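Local coordinates for putative branched-chain amino acid transport system substrate-binding protein (Rhodopseudomonas palustris, PDB 3TX6) that probably serves as the periplasmic solute-binding component of an ABC transporter and binds aromatic acids such as 4-hydroxyphenylpyruvate in its pocket, at residues A[25-30]-A[281-286]; A[133-138]-A[162-167]; A[113-118]-A[333-338]. One frame throughout, in Å; residues are numbered along the deposited sequence.

Interaction 1: A[25-30]-A[281-286]. With ENO (3-(4-hydroxy-phenyl)pyruvic acid), chain D.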
loop_
_atom_site.group_PDB
_atom_site.type_symbol
_atom_site.label_atom_id
_atom_site.label_comp_id
_atom_site.label_asym_id
_atom_site.label_seq_id
_atom_site.Cartn_x
_atom_site.Cartn_y
_atom_site.Cartn_z
ATOM N N ILE A 25 -10.781 4.994 4.034
ATOM C CA ILE A 25 -11.808 5.825 3.424
ATOM C C ILE A 25 -11.596 6.009 1.911
ATOM O O ILE A 25 -12.533 5.777 1.121
ATOM C CB ILE A 25 -11.993 7.167 4.173
ATOM C CG1 ILE A 25 -12.735 6.913 5.490
ATOM C CG2 ILE A 25 -12.774 8.183 3.320
ATOM C CD1 ILE A 25 -12.701 8.073 6.495
ATOM N N PRO A 26 -10.381 6.364 1.485
ATOM C CA PRO A 26 -10.199 6.464 0.045
ATOM C C PRO A 26 -10.292 5.149 -0.732
ATOM O O PRO A 26 -10.709 5.119 -1.899
ATOM C CB PRO A 26 -8.771 7.050 -0.096
ATOM C CG PRO A 26 -8.547 7.774 1.202
ATOM C CD PRO A 26 -9.225 6.914 2.215
ATOM N N GLU A 27 -9.900 4.070 -0.064
ATOM C CA GLU A 27 -10.049 2.741 -0.658
ATOM C C GLU A 27 -11.495 2.396 -0.933
ATOM O O GLU A 27 -11.829 1.868 -2.016
ATOM C CB GLU A 27 -9.367 1.703 0.237
ATOM C CG GLU A 27 -7.864 1.861 0.147
ATOM C CD GLU A 27 -6.989 1.146 1.157
ATOM O OE1 GLU A 27 -7.467 0.527 2.102
ATOM O OE2 GLU A 27 -5.749 1.276 0.962
ATOM N N ARG A 28 -12.363 2.678 0.040
ATOM C CA ARG A 28 -13.792 2.457 -0.126
ATOM C C ARG A 28 -14.361 3.409 -1.182
ATOM O O ARG A 28 -15.122 2.999 -2.047
ATOM C CB ARG A 28 -14.505 2.656 1.209
ATOM C CG ARG A 28 -16.020 2.685 1.098
ATOM C CD ARG A 28 -16.679 2.416 2.458
ATOM N NE ARG A 28 -18.136 2.434 2.369
ATOM C CZ ARG A 28 -18.863 3.550 2.380
ATOM N NH1 ARG A 28 -20.190 3.482 2.275
ATOM N NH2 ARG A 28 -18.252 4.728 2.487
ATOM N N ASN A 29 -13.975 4.673 -1.120
ATOM C CA ASN A 29 -14.510 5.653 -2.065
ATOM C C ASN A 29 -14.099 5.346 -3.515
ATOM O O ASN A 29 -14.831 5.638 -4.449
ATOM C CB ASN A 29 -14.105 7.069 -1.695
ATOM C CG ASN A 29 -14.821 7.612 -0.479
ATOM O OD1 ASN A 29 -15.826 7.082 -0.054
ATOM N ND2 ASN A 29 -14.297 8.705 0.063
ATOM N N ALA A 30 -12.925 4.750 -3.720
ATOM C CA ALA A 30 -12.456 4.504 -5.052
ATOM C C ALA A 30 -13.364 3.473 -5.756
ATOM O O ALA A 30 -13.350 3.385 -7.002
ATOM C CB ALA A 30 -11.007 3.989 -5.025
ATOM N N SER A 281 -4.593 9.774 -3.645
ATOM C CA SER A 281 -3.812 9.061 -2.637
ATOM C C SER A 281 -3.220 7.766 -3.173
ATOM O O SER A 281 -3.749 7.126 -4.075
ATOM C CB SER A 281 -4.616 8.788 -1.362
ATOM O OG SER A 281 -5.688 7.904 -1.617
ATOM N N GLN A 282 -2.146 7.387 -2.514
ATOM C CA GLN A 282 -1.575 6.029 -2.562
ATOM C C GLN A 282 -2.649 4.974 -2.398
ATOM O O GLN A 282 -2.645 3.957 -3.087
ATOM C CB GLN A 282 -0.549 5.902 -1.430
ATOM C CG GLN A 282 0.170 4.568 -1.269
ATOM C CD GLN A 282 1.229 4.268 -2.312
ATOM O OE1 GLN A 282 1.574 5.124 -3.146
ATOM N NE2 GLN A 282 1.753 3.050 -2.257
ATOM N N PHE A 283 -3.557 5.225 -1.470
ATOM C CA PHE A 283 -4.476 4.188 -0.953
ATOM C C PHE A 283 -5.679 3.948 -1.867
ATOM O O PHE A 283 -6.012 2.796 -2.207
ATOM C CB PHE A 283 -4.881 4.569 0.488
ATOM C CG PHE A 283 -3.678 4.953 1.287
ATOM C CD1 PHE A 283 -2.718 4.018 1.544
ATOM C CD2 PHE A 283 -3.461 6.274 1.705
ATOM C CE1 PHE A 283 -1.542 4.370 2.167
ATOM C CE2 PHE A 283 -2.285 6.627 2.362
ATOM C CZ PHE A 283 -1.314 5.664 2.598
ATOM N N ALA A 284 -6.300 5.042 -2.335
ATOM C CA ALA A 284 -7.389 4.938 -3.319
ATOM C C ALA A 284 -6.933 4.040 -4.508
ATOM O O ALA A 284 -7.699 3.276 -5.068
ATOM C CB ALA A 284 -7.795 6.306 -3.829
ATOM N N ALA A 285 -5.683 4.244 -4.927
ATOM C CA ALA A 285 -5.118 3.568 -6.054
ATOM C C ALA A 285 -5.061 2.064 -5.853
ATOM O O ALA A 285 -5.168 1.326 -6.835
ATOM C CB ALA A 285 -3.746 4.157 -6.364
ATOM N N HIS A 286 -4.862 1.586 -4.630
ATOM C CA HIS A 286 -4.769 0.135 -4.437
ATOM C C HIS A 286 -6.080 -0.566 -4.692
ATOM O O HIS A 286 -6.071 -1.621 -5.329
ATOM C CB HIS A 286 -4.206 -0.245 -3.078
ATOM C CG HIS A 286 -2.829 0.271 -2.816
ATOM N ND1 HIS A 286 -1.826 0.290 -3.750
ATOM C CD2 HIS A 286 -2.293 0.802 -1.648
ATOM C CE1 HIS A 286 -0.705 0.803 -3.171
ATOM N NE2 HIS A 286 -0.990 1.117 -1.903
HETATM O O4 ENO D . 0.644 -1.502 5.709
HETATM C C9 ENO D . -0.491 0.672 3.338
HETATM C C8 ENO D . -0.404 0.770 1.965
HETATM C C7 ENO D . 0.801 1.126 1.339
HETATM C C6 ENO D . 1.926 1.282 2.125
HETATM C C5 ENO D . 1.850 1.206 3.513
HETATM C C4 ENO D . 0.635 0.882 4.141
HETATM O O3 ENO D . 0.837 1.185 -0.048
HETATM C C3 ENO D . 0.519 0.862 5.639
HETATM C C2 ENO D . 0.625 -0.435 6.345
HETATM C C1 ENO D . 0.574 -0.407 7.800
HETATM O O2 ENO D . 0.606 -1.500 8.403
HETATM O O1 ENO D . 0.507 0.692 8.429
#

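Interaction 2: A[133-138]-A[162-167]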
loop_
_atom_site.group_PDB
_atom_site.type_symbol
_atom_site.label_atom_id
_atom_site.label_comp_id
_atom_site.label_asym_id
_atom_site.label_seq_id
_atom_site.Cartn_x
_atom_site.Cartn_y
_atom_site.Cartn_z
ATOM N N ASN A 133 23.099 12.043 -1.408
ATOM C CA ASN A 133 22.935 13.263 -0.629
ATOM C C ASN A 133 23.752 13.254 0.654
ATOM O O ASN A 133 23.376 13.849 1.662
ATOM C CB ASN A 133 21.449 13.550 -0.385
ATOM C CG ASN A 133 20.747 14.014 -1.639
ATOM O OD1 ASN A 133 20.202 13.209 -2.404
ATOM N ND2 ASN A 133 20.797 15.333 -1.888
ATOM N N ASN A 134 24.912 12.609 0.570
ATOM C CA ASN A 134 25.903 12.645 1.640
ATOM C C ASN A 134 25.344 12.123 2.946
ATOM O O ASN A 134 25.664 12.644 4.008
ATOM C CB ASN A 134 26.556 14.054 1.801
ATOM C CG ASN A 134 27.845 13.991 2.602
ATOM O OD1 ASN A 134 28.515 12.939 2.618
ATOM N ND2 ASN A 134 28.189 15.081 3.299
ATOM N N ILE A 135 24.491 11.097 2.860
ATOM C CA ILE A 135 24.009 10.463 4.083
ATOM C C ILE A 135 24.884 9.257 4.381
ATOM O O ILE A 135 24.919 8.318 3.582
ATOM C CB ILE A 135 22.567 10.000 3.958
ATOM C CG1 ILE A 135 21.705 11.166 3.477
ATOM C CG2 ILE A 135 22.085 9.386 5.288
ATOM C CD1 ILE A 135 21.698 12.307 4.427
ATOM N N LYS A 136 25.550 9.267 5.529
ATOM C CA LYS A 136 26.365 8.116 5.965
ATOM C C LYS A 136 25.716 7.366 7.122
ATOM O O LYS A 136 25.687 6.145 7.139
ATOM C CB LYS A 136 27.765 8.568 6.372
ATOM C CG LYS A 136 28.522 9.267 5.245
ATOM C CD LYS A 136 29.870 9.872 5.680
ATOM C CE LYS A 136 30.510 10.649 4.529
ATOM N NZ LYS A 136 30.342 12.115 4.643
ATOM N N THR A 137 25.205 8.108 8.098
ATOM C CA THR A 137 24.590 7.517 9.287
ATOM C C THR A 137 23.070 7.686 9.186
ATOM O O THR A 137 22.589 8.714 8.635
ATOM C CB THR A 137 25.113 8.130 10.581
ATOM O OG1 THR A 137 24.903 9.570 10.544
ATOM C CG2 THR A 137 26.611 7.780 10.735
ATOM N N VAL A 138 22.335 6.714 9.723
ATOM C CA VAL A 138 20.883 6.721 9.605
ATOM C C VAL A 138 20.279 6.229 10.933
ATOM O O VAL A 138 20.816 5.342 11.608
ATOM C CB VAL A 138 20.378 5.856 8.421
ATOM C CG1 VAL A 138 20.681 4.385 8.687
ATOM C CG2 VAL A 138 18.861 6.070 8.187
HETATM N N MSE A 162 24.236 -0.634 1.073
HETATM C CA MSE A 162 24.413 0.518 0.196
HETATM C C MSE A 162 25.294 1.597 0.789
HETATM O O MSE A 162 25.549 2.614 0.142
HETATM C CB MSE A 162 23.071 1.045 -0.277
HETATM C CG MSE A 162 22.461 0.038 -1.266
HETATM SE SE MSE A 162 20.547 0.385 -1.453
HETATM C CE MSE A 162 21.070 2.155 -2.078
ATOM N N GLY A 163 25.837 1.356 1.976
ATOM C CA GLY A 163 26.733 2.297 2.629
ATOM C C GLY A 163 26.095 3.105 3.738
ATOM O O GLY A 163 26.536 4.203 4.042
ATOM N N LEU A 164 25.059 2.563 4.356
ATOM C CA LEU A 164 24.415 3.242 5.469
ATOM C C LEU A 164 24.837 2.532 6.758
ATOM O O LEU A 164 24.944 1.311 6.812
ATOM C CB LEU A 164 22.884 3.235 5.287
ATOM C CG LEU A 164 22.318 3.950 4.070
ATOM C CD1 LEU A 164 20.847 3.574 3.906
ATOM C CD2 LEU A 164 22.466 5.476 4.236
ATOM N N LYS A 165 25.109 3.314 7.796
ATOM C CA LYS A 165 25.393 2.787 9.133
ATOM C C LYS A 165 24.229 3.162 10.029
ATOM O O LYS A 165 23.926 4.343 10.195
ATOM C CB LYS A 165 26.687 3.386 9.705
ATOM C CG LYS A 165 27.140 2.774 11.039
ATOM C CD LYS A 165 28.376 3.485 11.616
ATOM C CE LYS A 165 28.730 3.006 13.030
ATOM N NZ LYS A 165 29.331 4.102 13.834
ATOM N N ILE A 166 23.579 2.156 10.602
ATOM C CA ILE A 166 22.469 2.404 11.515
ATOM C C ILE A 166 23.000 2.714 12.902
ATOM O O ILE A 166 23.672 1.882 13.517
ATOM C CB ILE A 166 21.537 1.205 11.613
ATOM C CG1 ILE A 166 20.928 0.895 10.242
ATOM C CG2 ILE A 166 20.422 1.491 12.612
ATOM C CD1 ILE A 166 20.235 -0.455 10.227
ATOM N N VAL A 167 22.729 3.928 13.365
ATOM C CA VAL A 167 23.249 4.389 14.653
ATOM C C VAL A 167 22.203 4.498 15.745
ATOM O O VAL A 167 22.519 4.798 16.911
ATOM C CB VAL A 167 24.031 5.720 14.503
ATOM C CG1 VAL A 167 25.181 5.525 13.524
ATOM C CG2 VAL A 167 23.112 6.879 14.072
HETATM O O HOH W 1 28.317 4.990 6.423
#

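Interaction 3: A[113-118]-A[333-338]. With ENO (3-(4-hydroxy-phenyl)pyruvic acid), chain D.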
loop_
_atom_site.group_PDB
_atom_site.type_symbol
_atom_site.label_atom_id
_atom_site.label_comp_id
_atom_site.label_asym_id
_atom_site.label_seq_id
_atom_site.Cartn_x
_atom_site.Cartn_y
_atom_site.Cartn_z
ATOM N N VAL A 113 -2.030 -12.255 -3.294
ATOM C CA VAL A 113 -1.131 -11.325 -3.946
ATOM C C VAL A 113 -1.305 -9.959 -3.265
ATOM O O VAL A 113 -2.271 -9.746 -2.539
ATOM C CB VAL A 113 -1.410 -11.195 -5.452
ATOM C CG1 VAL A 113 -1.124 -12.520 -6.164
ATOM C CG2 VAL A 113 -2.815 -10.688 -5.771
ATOM N N ALA A 114 -0.400 -9.033 -3.555
ATOM C CA ALA A 114 -0.444 -7.689 -2.949
ATOM C C ALA A 114 -0.392 -6.570 -3.985
ATOM O O ALA A 114 0.410 -6.615 -4.892
ATOM C CB ALA A 114 0.652 -7.524 -1.930
HETATM N N MSE A 115 -1.213 -5.550 -3.789
HETATM C CA MSE A 115 -1.154 -4.358 -4.623
HETATM C C MSE A 115 -0.065 -3.375 -4.195
HETATM O O MSE A 115 0.612 -2.811 -5.048
HETATM C CB MSE A 115 -2.530 -3.711 -4.700
HETATM C CG MSE A 115 -3.583 -4.715 -5.179
HETATM SE SE MSE A 115 -3.113 -5.662 -6.872
HETATM C CE MSE A 115 -3.283 -4.063 -7.952
ATOM N N PRO A 116 0.099 -3.103 -2.889
ATOM C CA PRO A 116 1.156 -2.134 -2.509
ATOM C C PRO A 116 2.549 -2.579 -2.916
ATOM O O PRO A 116 2.844 -3.775 -2.968
ATOM C CB PRO A 116 1.027 -2.030 -0.993
ATOM C CG PRO A 116 -0.393 -2.411 -0.733
ATOM C CD PRO A 116 -0.629 -3.557 -1.709
ATOM N N GLN A 117 3.404 -1.602 -3.216
ATOM C CA GLN A 117 4.761 -1.877 -3.504
ATOM C C GLN A 117 5.436 -2.612 -2.328
ATOM O O GLN A 117 5.237 -2.255 -1.176
ATOM C CB GLN A 117 5.525 -0.587 -3.782
ATOM C CG GLN A 117 5.057 0.149 -5.043
ATOM C CD GLN A 117 3.789 0.972 -4.871
ATOM O OE1 GLN A 117 3.260 1.077 -3.767
ATOM N NE2 GLN A 117 3.319 1.598 -5.971
ATOM N N PRO A 118 6.240 -3.654 -2.636
ATOM C CA PRO A 118 6.979 -4.339 -1.590
ATOM C C PRO A 118 7.993 -3.443 -0.953
ATOM O O PRO A 118 8.549 -2.540 -1.602
ATOM C CB PRO A 118 7.614 -5.523 -2.318
ATOM C CG PRO A 118 7.764 -5.090 -3.719
ATOM C CD PRO A 118 6.583 -4.163 -3.974
ATOM N N TYR A 333 1.960 -5.075 -13.157
ATOM C CA TYR A 333 2.026 -6.283 -12.330
ATOM C C TYR A 333 2.266 -7.545 -13.175
ATOM O O TYR A 333 1.559 -7.786 -14.146
ATOM C CB TYR A 333 0.717 -6.468 -11.570
ATOM C CG TYR A 333 0.490 -5.432 -10.474
ATOM C CD1 TYR A 333 -0.067 -4.197 -10.758
ATOM C CD2 TYR A 333 0.876 -5.674 -9.158
ATOM C CE1 TYR A 333 -0.242 -3.232 -9.772
ATOM C CE2 TYR A 333 0.707 -4.705 -8.158
ATOM C CZ TYR A 333 0.131 -3.482 -8.474
ATOM O OH TYR A 333 -0.045 -2.508 -7.522
ATOM N N SER A 334 3.258 -8.344 -12.752
ATOM C CA SER A 334 3.462 -9.677 -13.290
ATOM C C SER A 334 3.749 -10.623 -12.150
ATOM O O SER A 334 4.872 -10.776 -11.720
ATOM C CB SER A 334 4.625 -9.729 -14.294
ATOM O OG SER A 334 4.376 -8.952 -15.437
ATOM N N PHE A 335 2.706 -11.259 -11.633
ATOM C CA PHE A 335 2.897 -12.165 -10.529
ATOM C C PHE A 335 3.424 -13.517 -10.995
ATOM O O PHE A 335 3.168 -13.927 -12.118
ATOM C CB PHE A 335 1.548 -12.425 -9.854
ATOM C CG PHE A 335 0.833 -11.185 -9.367
ATOM C CD1 PHE A 335 1.341 -10.474 -8.320
ATOM C CD2 PHE A 335 -0.344 -10.739 -9.957
ATOM C CE1 PHE A 335 0.705 -9.339 -7.830
ATOM C CE2 PHE A 335 -0.996 -9.605 -9.480
ATOM C CZ PHE A 335 -0.465 -8.925 -8.400
ATOM N N THR A 336 4.098 -14.247 -10.100
ATOM C CA THR A 336 4.426 -15.635 -10.375
ATOM C C THR A 336 3.982 -16.436 -9.175
ATOM O O THR A 336 3.508 -15.852 -8.175
ATOM C CB THR A 336 5.940 -15.853 -10.638
ATOM O OG1 THR A 336 6.702 -15.606 -9.452
ATOM C CG2 THR A 336 6.393 -14.941 -11.731
ATOM N N GLU A 337 4.196 -17.753 -9.244
ATOM C CA GLU A 337 3.942 -18.658 -8.130
ATOM C C GLU A 337 4.645 -18.155 -6.856
ATOM O O GLU A 337 4.146 -18.325 -5.737
ATOM C CB GLU A 337 4.390 -20.097 -8.505
ATOM C CG GLU A 337 4.466 -21.077 -7.347
ATOM C CD GLU A 337 4.958 -22.515 -7.674
ATOM O OE1 GLU A 337 5.490 -22.826 -8.779
ATOM O OE2 GLU A 337 4.823 -23.357 -6.761
ATOM N N THR A 338 5.846 -17.600 -7.036
ATOM C CA THR A 338 6.688 -17.214 -5.938
ATOM C C THR A 338 6.765 -15.696 -5.668
ATOM O O THR A 338 7.039 -15.286 -4.542
ATOM C CB THR A 338 8.090 -17.836 -6.103
ATOM O OG1 THR A 338 8.625 -17.481 -7.371
ATOM C CG2 THR A 338 8.008 -19.435 -5.994
HETATM O O4 ENO D . 0.644 -1.502 5.709
HETATM C C9 ENO D . -0.491 0.672 3.338
HETATM C C8 ENO D . -0.404 0.770 1.965
HETATM C C7 ENO D . 0.801 1.126 1.339
HETATM C C6 ENO D . 1.926 1.282 2.125
HETATM C C5 ENO D . 1.850 1.206 3.513
HETATM C C4 ENO D . 0.635 0.882 4.141
HETATM O O3 ENO D . 0.837 1.185 -0.048
HETATM C C3 ENO D . 0.519 0.862 5.639
HETATM C C2 ENO D . 0.625 -0.435 6.345
HETATM C C1 ENO D . 0.574 -0.407 7.800
HETATM O O2 ENO D . 0.606 -1.500 8.403
HETATM O O1 ENO D . 0.507 0.692 8.429
#

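Interaction 1: A[25-30]-A[281-286]
A buried carboxylate lies against an aromatic residue here, and no hydrogen bond joins the two segments. Glu27 reaches from helix 21-29 to the first turn of helix 282-304. Its CG sits 3.1 Å from Phe283 O. Its OE2 stops 3.4 Å from Phe283 CB, near the plane of the phenyl ring and at its edge. The carboxylate is turned steeply against that ring. CG is anti to the carbonyl carbon (chi1 -71°) and the chain is extended beyond it, which carries the acid across Phe283 at a slant, to the edge of its ring. OE1 is held from outside by Ser77 OG.

Behind Glu27 the helix axes approach to 7.2 Å and cross at -38°. Ala284 and Ala30 are small, consistent with this approach. Ala284 fits between Pro26 and Ala30, one turn apart, and its CB lies 3.9 Å from Pro26 CB. Pro26 CB also lies 3.5 Å from Ser281 OG, the N-cap oxygen that accepts from Ala284 N.

The same helical turn faces the ligand. The ligand phenol oxygen O3 accepts an almost straight bond of 3.0 Å from Gln282 NE2 (176°). A second bond of 2.6 Å joins O3 to His286 NE2, and either atom could be the donor. The Phe283 ring meets ligand C8 with its edge.

Two bonds therefore grip the phenol oxygen, while an acid lies one layer behind. Glu27 OE2 is 5.6 Å from His286 NE2, so its charge could bias the imidazole toward protonation and strengthen its hold on the phenol.

Interaction 2: A[133-138]-A[162-167]
Lys165 N donates to Lys136 O at 3.0 Å and starts a ladder of three backbone hydrogen bonds. Val138 N then donates to Lys165 O at 2.9 Å. Val167 N adds the third bond, to Val138 O, at 3.0 Å. The segments run parallel, with Thr137 beside Lys165 and Val138 beside Ile166. CA-H contacts back up the ladder: the CA atoms of Leu164, Thr137 and Ile166 each approach a carbonyl oxygen that also accepts one of these N-H bonds.

Just before the strands, a water bridges the segments. It donates to Lys136 O at 3.0 Å and to Gly163 O at 3.1 Å. Lys131 NZ also ties the two segments together, through Ile135 O and Gly163 O.

These strands are the two ends of a beta-alpha-beta unit, with helix 146-161 as the crossover. Strand 165-172 is the outermost on this side of its sheet, and strand 137-143 comes next. Gly163 ends the helix with positive phi in a Schellman motif, and the chain turns from there into the strand.

Val138 and Ile166 share a face of the sheet and lie side by side. Their CG1 atoms are 3.8 Å apart. Val138 CG1 is placed between its own backbone N and carbonyl carbon (chi1 66°), on the side of Ile166. Leu155 of helix 146-161 packs on both residues.

On the face that carries Thr137, its CG2 meets Val167 CG1 at 3.9 Å, the two side chains slanting across one another. Thr137 turns its OG1 to Asp192 N instead. Just before the strands, Ile135 CG2 meets Leu164 CD2 at 4.1 Å. Met130 of helix 119-130 touches both of these side chains.

Interaction 3: A[113-118]-A[333-338]
Val113 sets its forked side chain on the face of Phe335. CG1 stands 3.9 Å from the ring centroid, 12° off the normal, in a CH-pi contact. CB rests 3.7 Å from Phe335 CE1, and CG2 covers the CZ end of the ring. The valine and the phenyl group cross at about a right angle, so the branch sits on the flat ring as a bump on a plate.

Met115, a selenomethionine, fills the next hollow. In the conformer described here its chain bends back at chi2 (-52°) and again at chi3. This puts the methyl CE over one face of Tyr333, 3.5 Å from CZ. The selenium lies over the same ring, 4.5 Å from its centroid, as a Met-aromatic contact. It also comes near the edge of Phe335, 4.5 Å from CZ.

The tyrosine edge is used as well. Tyr333 OH donates to Met115 O at 2.6 Å, and that oxygen lies in the plane of the ring at its edge. The donor meets the carbonyl at a C=O...O angle of 126°. One residue thus supplies both the methyl over the ring and the acceptor for its hydroxyl.

The end of strand 112-114, outermost in its sheet within the chain, and the residue after it meet the end of strand 331-333 and the loop beyond. Just beyond Met115, Pro116 CB touches the ligand phenol oxygen O3 at 3.4 Å.

Ala114 O lies 3.8 Å from Tyr333 CE2 and at the edge of Phe335. It is buried and has no hydrogen-bond partner in the model. The weakly positive C-H edge of Phe335 probably eases that burial, while the one strong bond fixes the tyrosine beside the residue that leads into the pocket.

Interactions 1 and 3 meet at the ligand, with centres about 18 Å apart. Gln282 NE2 is 2.9 Å from Gln117 OE1, a probable hydrogen bond, and His286 CE1 packs 3.5 Å from Pro116 CA. Segments 281-286 and 113-118 thus line the phenol end of the pocket together. Ser199, Arg174 and Thr79 also bond the ligand. Along the chain these two contacts alternate. Interaction 2 is nested inside the loops that both close. It lies in a different sheet from the one that ends in strand 112-114. Its nearest atoms are about 12 Å from interaction 3 and about 19 Å from interaction 1, which holds the phenol-binding side chains.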